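Local coordinates for protein Asp/Glu-specific dipeptidyl-peptidase (Flavobacterium psychrophilum, PDB 5JXF) that removes dipeptides from the N-terminus of oligopeptides as a serine peptidase, with strict specificity for an acidic residue, Asp or Glu, at the P1 position, at residues A[190-198]-A[561-569]; A[323-334]-A[456-465]. One frame throughout, in Å; residues are numbered along the deposited sequence.

Contact 1: residues A[190-198]-A[561-569]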
loop_
_atom_site.group_PDB
_atom_site.type_symbol
_atom_site.label_atom_id
_atom_site.label_comp_id
_atom_site.label_asym_id
_atom_site.label_seq_id
_atom_site.Cartn_x
_atom_site.Cartn_y
_atom_site.Cartn_z
ATOM N N ARG A 190 38.333 -6.144 -18.454
ATOM C CA ARG A 190 36.885 -6.063 -18.535
ATOM C C ARG A 190 36.431 -5.390 -19.797
ATOM O O ARG A 190 37.113 -4.511 -20.325
ATOM C CB ARG A 190 36.316 -5.293 -17.337
ATOM C CG ARG A 190 36.551 -5.954 -16.025
ATOM C CD ARG A 190 35.590 -7.120 -15.791
ATOM N NE ARG A 190 35.787 -7.625 -14.435
ATOM C CZ ARG A 190 34.940 -8.414 -13.781
ATOM N NH1 ARG A 190 33.821 -8.828 -14.363
ATOM N NH2 ARG A 190 35.225 -8.793 -12.542
ATOM N N THR A 191 35.252 -5.774 -20.264
ATOM C CA THR A 191 34.740 -5.242 -21.512
ATOM C C THR A 191 33.776 -4.093 -21.254
ATOM O O THR A 191 32.901 -4.188 -20.400
ATOM C CB THR A 191 34.040 -6.330 -22.314
ATOM O OG1 THR A 191 34.800 -7.538 -22.228
ATOM C CG2 THR A 191 33.896 -5.911 -23.753
ATOM N N PHE A 192 33.947 -2.999 -21.989
ATOM C CA PHE A 192 33.082 -1.829 -21.853
ATOM C C PHE A 192 32.391 -1.463 -23.172
ATOM O O PHE A 192 32.905 -1.750 -24.261
ATOM C CB PHE A 192 33.882 -0.618 -21.357
ATOM C CG PHE A 192 34.347 -0.717 -19.925
ATOM C CD1 PHE A 192 35.371 -1.582 -19.562
ATOM C CD2 PHE A 192 33.781 0.095 -18.942
ATOM C CE1 PHE A 192 35.799 -1.657 -18.243
ATOM C CE2 PHE A 192 34.214 0.038 -17.616
ATOM C CZ PHE A 192 35.216 -0.837 -17.262
ATOM N N PHE A 193 31.238 -0.807 -23.062
ATOM C CA PHE A 193 30.497 -0.309 -24.219
ATOM C C PHE A 193 30.270 -1.414 -25.243
ATOM O O PHE A 193 30.426 -1.193 -26.447
ATOM C CB PHE A 193 31.236 0.860 -24.885
ATOM C CG PHE A 193 31.163 2.160 -24.124
ATOM C CD1 PHE A 193 29.978 2.875 -24.056
ATOM C CD2 PHE A 193 32.294 2.695 -23.526
ATOM C CE1 PHE A 193 29.913 4.087 -23.373
ATOM C CE2 PHE A 193 32.236 3.906 -22.841
ATOM C CZ PHE A 193 31.041 4.600 -22.762
ATOM N N GLU A 194 29.950 -2.609 -24.751
ATOM C CA GLU A 194 29.544 -3.736 -25.599
ATOM C C GLU A 194 30.687 -4.245 -26.472
ATOM O O GLU A 194 30.462 -5.016 -27.399
ATOM C CB GLU A 194 28.352 -3.342 -26.482
ATOM C CG GLU A 194 27.095 -2.957 -25.702
ATOM C CD GLU A 194 26.337 -4.159 -25.156
ATOM O OE1 GLU A 194 26.733 -5.307 -25.459
ATOM O OE2 GLU A 194 25.353 -3.950 -24.411
ATOM N N GLY A 195 31.906 -3.806 -26.178
ATOM C CA GLY A 195 33.082 -4.285 -26.888
ATOM C C GLY A 195 33.884 -3.204 -27.585
ATOM O O GLY A 195 34.915 -3.489 -28.207
ATOM N N ASN A 196 33.414 -1.964 -27.490
ATOM C CA ASN A 196 34.119 -0.830 -28.084
ATOM C C ASN A 196 35.322 -0.382 -27.262
ATOM O O ASN A 196 36.126 0.431 -27.711
ATOM C CB ASN A 196 33.165 0.350 -28.268
ATOM C CG ASN A 196 32.190 0.137 -29.402
ATOM O OD1 ASN A 196 32.546 0.277 -30.572
ATOM N ND2 ASN A 196 30.944 -0.182 -29.064
ATOM N N GLN A 197 35.447 -0.907 -26.050
ATOM C CA GLN A 197 36.530 -0.490 -25.168
ATOM C C GLN A 197 36.922 -1.611 -24.210
ATOM O O GLN A 197 36.072 -2.364 -23.744
ATOM C CB GLN A 197 36.128 0.772 -24.388
ATOM C CG GLN A 197 37.204 1.287 -23.439
ATOM C CD GLN A 197 36.833 2.593 -22.756
ATOM O OE1 GLN A 197 35.693 3.059 -22.834
ATOM N NE2 GLN A 197 37.809 3.199 -22.089
ATOM N N TYR A 198 38.213 -1.725 -23.926
ATOM C CA TYR A 198 38.703 -2.739 -23.001
ATOM C C TYR A 198 39.624 -2.111 -21.963
ATOM O O TYR A 198 40.583 -1.407 -22.309
ATOM C CB TYR A 198 39.425 -3.860 -23.754
ATOM C CG TYR A 198 38.505 -4.690 -24.616
ATOM C CD1 TYR A 198 38.191 -4.296 -25.912
ATOM C CD2 TYR A 198 37.937 -5.861 -24.130
ATOM C CE1 TYR A 198 37.340 -5.056 -26.706
ATOM C CE2 TYR A 198 37.090 -6.628 -24.917
ATOM C CZ TYR A 198 36.794 -6.222 -26.204
ATOM O OH TYR A 198 35.945 -6.981 -26.984
ATOM N N GLN A 561 24.554 -5.219 -31.492
ATOM C CA GLN A 561 24.473 -4.358 -30.312
ATOM C C GLN A 561 25.790 -3.608 -30.075
ATOM O O GLN A 561 25.790 -2.442 -29.674
ATOM C CB GLN A 561 24.099 -5.191 -29.078
ATOM C CG GLN A 561 23.928 -4.392 -27.803
ATOM C CD GLN A 561 22.906 -3.286 -27.937
ATOM O OE1 GLN A 561 21.728 -3.543 -28.202
ATOM N NE2 GLN A 561 23.348 -2.045 -27.749
ATOM N N ARG A 562 26.908 -4.282 -30.334
ATOM C CA ARG A 562 28.215 -3.639 -30.268
ATOM C C ARG A 562 28.281 -2.428 -31.204
ATOM O O ARG A 562 28.812 -1.378 -30.831
ATOM C CB ARG A 562 29.325 -4.639 -30.610
ATOM C CG ARG A 562 30.726 -4.033 -30.669
ATOM C CD ARG A 562 31.806 -5.099 -30.822
ATOM N NE ARG A 562 31.810 -5.691 -32.161
ATOM C CZ ARG A 562 31.312 -6.890 -32.450
ATOM N NH1 ARG A 562 30.781 -7.633 -31.491
ATOM N NH2 ARG A 562 31.348 -7.352 -33.693
ATOM N N ILE A 563 27.729 -2.577 -32.409
ATOM C CA ILE A 563 27.756 -1.514 -33.415
ATOM C C ILE A 563 26.745 -0.421 -33.095
ATOM O O ILE A 563 27.013 0.770 -33.280
ATOM C CB ILE A 563 27.469 -2.063 -34.817
ATOM C CG1 ILE A 563 28.550 -3.058 -35.229
ATOM C CG2 ILE A 563 27.374 -0.936 -35.841
ATOM C CD1 ILE A 563 28.306 -3.657 -36.594
ATOM N N TYR A 564 25.582 -0.841 -32.611
ATOM C CA TYR A 564 24.542 0.087 -32.193
ATOM C C TYR A 564 25.087 1.014 -31.105
ATOM O O TYR A 564 24.808 2.216 -31.106
ATOM C CB TYR A 564 23.314 -0.682 -31.696
ATOM C CG TYR A 564 22.076 0.160 -31.480
ATOM C CD1 TYR A 564 21.890 1.361 -32.155
ATOM C CD2 TYR A 564 21.097 -0.245 -30.583
ATOM C CE1 TYR A 564 20.758 2.128 -31.947
ATOM C CE2 TYR A 564 19.966 0.510 -30.363
ATOM C CZ TYR A 564 19.798 1.696 -31.042
ATOM O OH TYR A 564 18.662 2.441 -30.816
ATOM N N MET A 565 25.877 0.448 -30.193
ATOM C CA MET A 565 26.492 1.210 -29.104
ATOM C C MET A 565 27.447 2.268 -29.654
ATOM O O MET A 565 27.357 3.446 -29.305
ATOM C CB MET A 565 27.233 0.269 -28.149
ATOM C CG MET A 565 27.686 0.897 -26.828
ATOM S SD MET A 565 26.301 1.467 -25.813
ATOM C CE MET A 565 26.565 3.239 -25.851
ATOM N N LYS A 566 28.351 1.833 -30.528
ATOM C CA LYS A 566 29.311 2.729 -31.175
ATOM C C LYS A 566 28.613 3.835 -31.958
ATOM O O LYS A 566 29.063 4.982 -31.971
ATOM C CB LYS A 566 30.234 1.932 -32.102
ATOM C CG LYS A 566 31.224 2.763 -32.911
ATOM C CD LYS A 566 32.081 1.860 -33.796
ATOM C CE LYS A 566 32.782 2.630 -34.901
ATOM N NZ LYS A 566 33.714 3.660 -34.371
ATOM N N ALA A 567 27.508 3.485 -32.603
ATOM C CA ALA A 567 26.747 4.444 -33.390
ATOM C C ALA A 567 26.245 5.574 -32.510
ATOM O O ALA A 567 26.371 6.750 -32.856
ATOM C CB ALA A 567 25.583 3.760 -34.086
ATOM N N GLN A 568 25.679 5.209 -31.366
ATOM C CA GLN A 568 25.120 6.193 -30.449
ATOM C C GLN A 568 26.228 7.056 -29.852
ATOM O O GLN A 568 26.037 8.249 -29.619
ATOM C CB GLN A 568 24.304 5.499 -29.354
ATOM C CG GLN A 568 23.034 4.834 -29.880
ATOM C CD GLN A 568 22.213 4.169 -28.789
ATOM O OE1 GLN A 568 21.747 4.821 -27.845
ATOM N NE2 GLN A 568 22.022 2.861 -28.920
ATOM N N LEU A 569 27.389 6.453 -29.630
ATOM C CA LEU A 569 28.541 7.192 -29.129
ATOM C C LEU A 569 28.988 8.267 -30.124
ATOM O O LEU A 569 29.444 9.339 -29.723
ATOM C CB LEU A 569 29.689 6.233 -28.827
ATOM C CG LEU A 569 29.637 5.570 -27.448
ATOM C CD1 LEU A 569 30.525 4.337 -27.381
ATOM C CD2 LEU A 569 30.045 6.565 -26.380
#

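Contact 2: residues A[323-334]-A[456-465]. Unlike the reference sequence in segment 456-465: Ser460 (reference Ala).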
loop_
_atom_site.group_PDB
_atom_site.type_symbol
_atom_site.label_atom_id
_atom_site.label_comp_id
_atom_site.label_asym_id
_atom_site.label_seq_id
_atom_site.Cartn_x
_atom_site.Cartn_y
_atom_site.Cartn_z
ATOM N N PHE A 323 7.127 -24.446 3.610
ATOM C CA PHE A 323 7.964 -25.285 4.462
ATOM C C PHE A 323 8.807 -24.486 5.455
ATOM O O PHE A 323 9.111 -24.969 6.548
ATOM C CB PHE A 323 8.887 -26.159 3.614
ATOM C CG PHE A 323 8.195 -27.311 2.948
ATOM C CD1 PHE A 323 7.672 -27.180 1.674
ATOM C CD2 PHE A 323 8.073 -28.528 3.599
ATOM C CE1 PHE A 323 7.043 -28.242 1.061
ATOM C CE2 PHE A 323 7.445 -29.593 2.992
ATOM C CZ PHE A 323 6.926 -29.450 1.723
ATOM N N MET A 324 9.188 -23.271 5.074
ATOM C CA MET A 324 10.061 -22.452 5.910
ATOM C C MET A 324 9.304 -21.733 7.038
ATOM O O MET A 324 9.876 -21.457 8.089
ATOM C CB MET A 324 10.803 -21.431 5.055
ATOM C CG MET A 324 11.685 -22.054 3.988
ATOM S SD MET A 324 12.183 -20.842 2.751
ATOM C CE MET A 324 13.238 -19.794 3.728
ATOM N N ARG A 325 8.032 -21.416 6.820
ATOM C CA ARG A 325 7.236 -20.784 7.877
ATOM C C ARG A 325 6.802 -21.819 8.916
ATOM O O ARG A 325 6.336 -21.469 9.998
ATOM C CB ARG A 325 6.012 -20.071 7.290
ATOM C CG ARG A 325 6.350 -18.940 6.327
ATOM C CD ARG A 325 5.114 -18.428 5.587
ATOM N NE ARG A 325 4.456 -17.338 6.295
ATOM C CZ ARG A 325 4.501 -16.064 5.918
ATOM N NH1 ARG A 325 5.158 -15.720 4.824
ATOM N NH2 ARG A 325 3.870 -15.135 6.627
ATOM N N LYS A 326 6.970 -23.094 8.584
ATOM C CA LYS A 326 6.517 -24.184 9.448
ATOM C C LYS A 326 7.661 -24.973 10.100
ATOM O O LYS A 326 7.414 -25.915 10.855
ATOM C CB LYS A 326 5.629 -25.146 8.651
ATOM C CG LYS A 326 4.374 -24.505 8.078
ATOM C CD LYS A 326 3.521 -25.525 7.330
ATOM C CE LYS A 326 2.530 -24.847 6.392
ATOM N NZ LYS A 326 2.115 -23.503 6.895
ATOM N N ASP A 327 8.901 -24.586 9.803
ATOM C CA ASP A 327 10.086 -25.295 10.288
ATOM C C ASP A 327 11.317 -24.396 10.186
ATOM O O ASP A 327 11.721 -24.019 9.081
ATOM C CB ASP A 327 10.300 -26.592 9.487
ATOM C CG ASP A 327 11.309 -27.544 10.136
ATOM O OD1 ASP A 327 12.204 -27.086 10.880
ATOM O OD2 ASP A 327 11.200 -28.769 9.900
ATOM N N ASN A 328 11.912 -24.058 11.331
ATOM C CA ASN A 328 13.094 -23.194 11.356
ATOM C C ASN A 328 14.325 -23.868 10.737
ATOM O O ASN A 328 15.144 -23.210 10.088
ATOM C CB ASN A 328 13.412 -22.757 12.791
ATOM C CG ASN A 328 14.394 -21.591 12.846
ATOM O OD1 ASN A 328 14.301 -20.638 12.065
ATOM N ND2 ASN A 328 15.343 -21.664 13.772
ATOM N N ALA A 329 14.449 -25.177 10.949
ATOM C CA ALA A 329 15.579 -25.944 10.429
ATOM C C ALA A 329 15.608 -25.904 8.899
ATOM O O ALA A 329 16.682 -25.828 8.284
ATOM C CB ALA A 329 15.516 -27.381 10.930
ATOM N N ILE A 330 14.419 -25.952 8.300
ATOM C CA ILE A 330 14.253 -25.815 6.857
ATOM C C ILE A 330 14.464 -24.351 6.451
ATOM O O ILE A 330 14.966 -24.064 5.359
ATOM C CB ILE A 330 12.857 -26.323 6.402
ATOM C CG1 ILE A 330 12.745 -27.832 6.626
ATOM C CG2 ILE A 330 12.591 -26.002 4.938
ATOM C CD1 ILE A 330 11.491 -28.450 6.053
ATOM N N LYS A 331 14.114 -23.426 7.342
ATOM C CA LYS A 331 14.385 -22.010 7.100
ATOM C C LYS A 331 15.891 -21.695 7.092
ATOM O O LYS A 331 16.346 -20.841 6.332
ATOM C CB LYS A 331 13.682 -21.133 8.140
ATOM C CG LYS A 331 13.666 -19.656 7.767
ATOM C CD LYS A 331 13.099 -18.777 8.872
ATOM C CE LYS A 331 12.864 -17.368 8.353
ATOM N NZ LYS A 331 12.361 -16.449 9.414
ATOM N N ILE A 332 16.658 -22.370 7.940
ATOM C CA ILE A 332 18.106 -22.162 7.974
ATOM C C ILE A 332 18.741 -22.757 6.710
ATOM O O ILE A 332 19.718 -22.228 6.179
ATOM C CB ILE A 332 18.743 -22.791 9.235
ATOM C CG1 ILE A 332 18.242 -22.093 10.494
ATOM C CG2 ILE A 332 20.261 -22.714 9.182
ATOM C CD1 ILE A 332 18.856 -22.631 11.753
ATOM N N GLN A 333 18.164 -23.854 6.232
ATOM C CA GLN A 333 18.589 -24.483 4.991
ATOM C C GLN A 333 18.344 -23.608 3.765
ATOM O O GLN A 333 19.183 -23.546 2.853
ATOM C CB GLN A 333 17.871 -25.815 4.794
ATOM C CG GLN A 333 18.444 -26.968 5.575
ATOM C CD GLN A 333 17.821 -28.284 5.169
ATOM O OE1 GLN A 333 16.608 -28.374 4.960
ATOM N NE2 GLN A 333 18.650 -29.315 5.043
ATOM N N TYR A 334 17.192 -22.940 3.739
ATOM C CA TYR A 334 16.735 -22.319 2.503
ATOM C C TYR A 334 16.826 -20.802 2.495
ATOM O O TYR A 334 16.570 -20.183 1.459
ATOM C CB TYR A 334 15.294 -22.760 2.198
ATOM C CG TYR A 334 15.246 -24.078 1.468
ATOM C CD1 TYR A 334 15.321 -25.282 2.159
ATOM C CD2 TYR A 334 15.157 -24.120 0.085
ATOM C CE1 TYR A 334 15.297 -26.499 1.489
ATOM C CE2 TYR A 334 15.127 -25.332 -0.593
ATOM C CZ TYR A 334 15.201 -26.513 0.114
ATOM O OH TYR A 334 15.184 -27.704 -0.564
ATOM N N LYS A 456 23.853 -30.015 2.729
ATOM C CA LYS A 456 23.559 -29.433 4.036
ATOM C C LYS A 456 22.277 -28.607 3.945
ATOM O O LYS A 456 21.507 -28.545 4.894
ATOM C CB LYS A 456 24.730 -28.571 4.548
ATOM C CG LYS A 456 24.431 -27.799 5.854
ATOM C CD LYS A 456 25.694 -27.256 6.545
ATOM C CE LYS A 456 26.404 -26.158 5.746
ATOM N NZ LYS A 456 25.660 -24.865 5.650
ATOM N N ASP A 457 22.050 -27.996 2.785
ATOM C CA ASP A 457 20.928 -27.081 2.591
ATOM C C ASP A 457 19.824 -27.720 1.745
ATOM O O ASP A 457 18.788 -27.105 1.479
ATOM C CB ASP A 457 21.408 -25.780 1.937
ATOM C CG ASP A 457 22.561 -25.130 2.697
ATOM O OD1 ASP A 457 22.720 -25.414 3.903
ATOM O OD2 ASP A 457 23.307 -24.325 2.096
ATOM N N PHE A 458 20.052 -28.958 1.322
ATOM C CA PHE A 458 19.090 -29.655 0.483
ATOM C C PHE A 458 18.069 -30.404 1.324
ATOM O O PHE A 458 18.422 -31.181 2.214
ATOM C CB PHE A 458 19.791 -30.630 -0.467
ATOM C CG PHE A 458 18.842 -31.424 -1.323
ATOM C CD1 PHE A 458 18.252 -30.854 -2.438
ATOM C CD2 PHE A 458 18.532 -32.741 -1.008
ATOM C CE1 PHE A 458 17.376 -31.582 -3.230
ATOM C CE2 PHE A 458 17.656 -33.471 -1.793
ATOM C CZ PHE A 458 17.079 -32.892 -2.906
ATOM N N ASN A 459 16.799 -30.167 1.032
ATOM C CA ASN A 459 15.734 -30.899 1.689
ATOM C C ASN A 459 14.950 -31.668 0.637
ATOM O O ASN A 459 14.280 -31.064 -0.201
ATOM C CB ASN A 459 14.824 -29.950 2.472
ATOM C CG ASN A 459 13.873 -30.684 3.404
ATOM O OD1 ASN A 459 12.812 -31.147 2.987
ATOM N ND2 ASN A 459 14.256 -30.795 4.672
ATOM N N SER A 460 15.070 -32.992 0.664
ATOM C CA SER A 460 14.399 -33.860 -0.298
ATOM C C SER A 460 12.892 -33.593 -0.384
ATOM O O SER A 460 12.346 -33.462 -1.480
ATOM C CB SER A 460 14.655 -35.328 0.057
ATOM O OG SER A 460 13.597 -36.158 -0.383
ATOM N N THR A 461 12.232 -33.499 0.771
ATOM C CA THR A 461 10.793 -33.230 0.825
ATOM C C THR A 461 10.423 -31.938 0.092
ATOM O O THR A 461 9.512 -31.930 -0.737
ATOM C CB THR A 461 10.291 -33.143 2.279
ATOM O OG1 THR A 461 10.690 -34.318 2.994
ATOM C CG2 THR A 461 8.775 -33.019 2.314
ATOM N N VAL A 462 11.143 -30.856 0.382
ATOM C CA VAL A 462 10.910 -29.577 -0.284
ATOM C C VAL A 462 11.108 -29.651 -1.801
ATOM O O VAL A 462 10.243 -29.238 -2.574
ATOM C CB VAL A 462 11.839 -28.479 0.268
ATOM C CG1 VAL A 462 11.610 -27.165 -0.473
ATOM C CG2 VAL A 462 11.628 -28.306 1.766
ATOM N N ASP A 463 12.250 -30.187 -2.221
ATOM C CA ASP A 463 12.664 -30.088 -3.618
ATOM C C ASP A 463 11.732 -30.852 -4.544
ATOM O O ASP A 463 11.575 -30.523 -5.712
ATOM C CB ASP A 463 14.102 -30.584 -3.795
ATOM C CG ASP A 463 14.648 -30.303 -5.188
ATOM O OD1 ASP A 463 14.779 -29.104 -5.520
ATOM O OD2 ASP A 463 14.948 -31.265 -5.943
ATOM N N GLU A 464 11.093 -31.871 -4.004
ATOM C CA GLU A 464 10.184 -32.686 -4.783
ATOM C C GLU A 464 8.833 -32.016 -4.998
ATOM O O GLU A 464 8.226 -32.155 -6.056
ATOM C CB GLU A 464 10.034 -34.032 -4.089
ATOM C CG GLU A 464 9.085 -35.031 -4.735
ATOM C CD GLU A 464 9.169 -36.393 -4.055
ATOM O OE1 GLU A 464 10.023 -36.539 -3.149
ATOM O OE2 GLU A 464 8.368 -37.284 -4.401
ATOM N N LYS A 465 8.364 -31.272 -4.006
ATOM C CA LYS A 465 7.127 -30.528 -4.188
ATOM C C LYS A 465 7.343 -29.408 -5.207
ATOM O O LYS A 465 6.507 -29.205 -6.085
ATOM C CB LYS A 465 6.608 -29.983 -2.855
ATOM C CG LYS A 465 6.207 -31.080 -1.872
ATOM C CD LYS A 465 4.731 -31.460 -2.020
ATOM C CE LYS A 465 4.518 -32.955 -1.787
ATOM N NZ LYS A 465 3.273 -33.471 -2.431
#

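Contact 1: residues A[190-198]-A[561-569]
The ring of Phe193 receives Leu569 over one face: CD1 of Leu569 stands 4.1 Å from the centroid of the Phe193 ring and 27° off its normal, a CH-pi contact in which the two side chains cross at about a right angle. Met565 reaches the same ring at its edge, with its methyl CE 3.9 Å from CD1 of Phe193. Nearer its own backbone, CG of Met565 lies against the main-chain O of Phe193 at 3.5 Å, so the thioether chain follows both backbone and ring of the turn.

The polar link is made by the Asn196 amide. Its ND2 gives the one hydrogen bond between the segments, to Arg562 O (3.0 Å, 155° at the hydrogen), and a second to Phe193 O at 2.9 Å. With both hydrogens of the amide engaged, its rotation is fixed; chi1 of -73°, with CG anti to the carbonyl carbon, sends the group across to the helix. Arg562 O also accepts from Lys566 N, so Asn196 adds to the normal helical bond without replacing it. The other amide branch, OD1, rests on CB of Lys566 at 3.2 Å, while the ammonium end of that lysine is held by Glu570. The bent Glu194 side chain lays its carboxylate carbon CD on CG of Gln561 (3.6 Å), while its main-chain O meets CG of Arg562 (3.4 Å).

The turn around Glu194 and Gly195 joins strands 186-192 and 197-214 as a hairpin, with a classic bulge where Asn196 and Gln197 both face Phe192; Phe192 O accepts from Gln197 N and Gly195 N. It is thereby set against helix 547-571, whose Tyr564 turns to helix 360-375 and packs edge-to-face with Phe371, while Gln561 meets Phe391 of helix 386-415.

Contact 2: residues A[323-334]-A[456-465]
NE2 of Gln333 donates to the main-chain O of Lys456 at 3.0 Å, with 157° at the hydrogen. The donor stands above the carbonyl plane, although the acceptor lies in the plane of the Gln333 amide. Extended beyond CG, the glutamine runs along the 456-458 backbone, which also lets its OE1 take a weak bond from Asn459 ND2; the two amide planes are nearly perpendicular (86°).

The Asn459 amide serves two partners. Its OD1 receives Val462 N at 3.1 Å, in the carbonyl plane and on a lone pair, which caps the first turn of helix 460-477, while ND2 faces Gln333. CG anti to the backbone N (chi1 -168°) turns the amide back over that turn. Tyr334 presents a ring edge to CB of Asn459 (CE1 to CB 3.6 Å), and its OH accepts a weak bond from Asn459 N as well as being bonded to Glu417.

Val462 is the apolar wedge. Its CG1 touches CZ of Tyr334 at 3.7 Å; its CG2 branch sits over one face of Phe323, 4.1 Å from the ring centroid, and also meets CG2 of Ile330 at 4.0 Å. CG of Lys465 lies at the edge of the same phenylalanine ring.

The capped first turn of helix 460-477 thus packs on two consecutive helices, Asn459 on 328-357, whose start is capped by Asp327 OD1, and Val462 on both this helix and 295-325. The arrangement is consistent with the all-helical region that S46 dipeptidyl-peptidases carry beside their chymotrypsin-like catalytic domain.

In the fold
Contacts 1 and 2 lie on opposite sides of the chain's centre, with their own centres 44 Å apart and their nearest atoms about 24 Å apart, so they do not touch. Along the sequence contact 2 is nested inside the long loop closed by contact 1, whose intervening residues are mostly helical. Contact 1 joins a hairpin of the sheeted part to that helical region; contact 2 joins helical parts to one another. Neither contains a residue of the charge relay or of the dipeptide pocket. Contact 2 does not touch the ligand: the Tyr334 side chain is about 12 Å from the bound arginine, but helix 328-357 runs on to supply Ala339 and Asn343 to the arginine pocket.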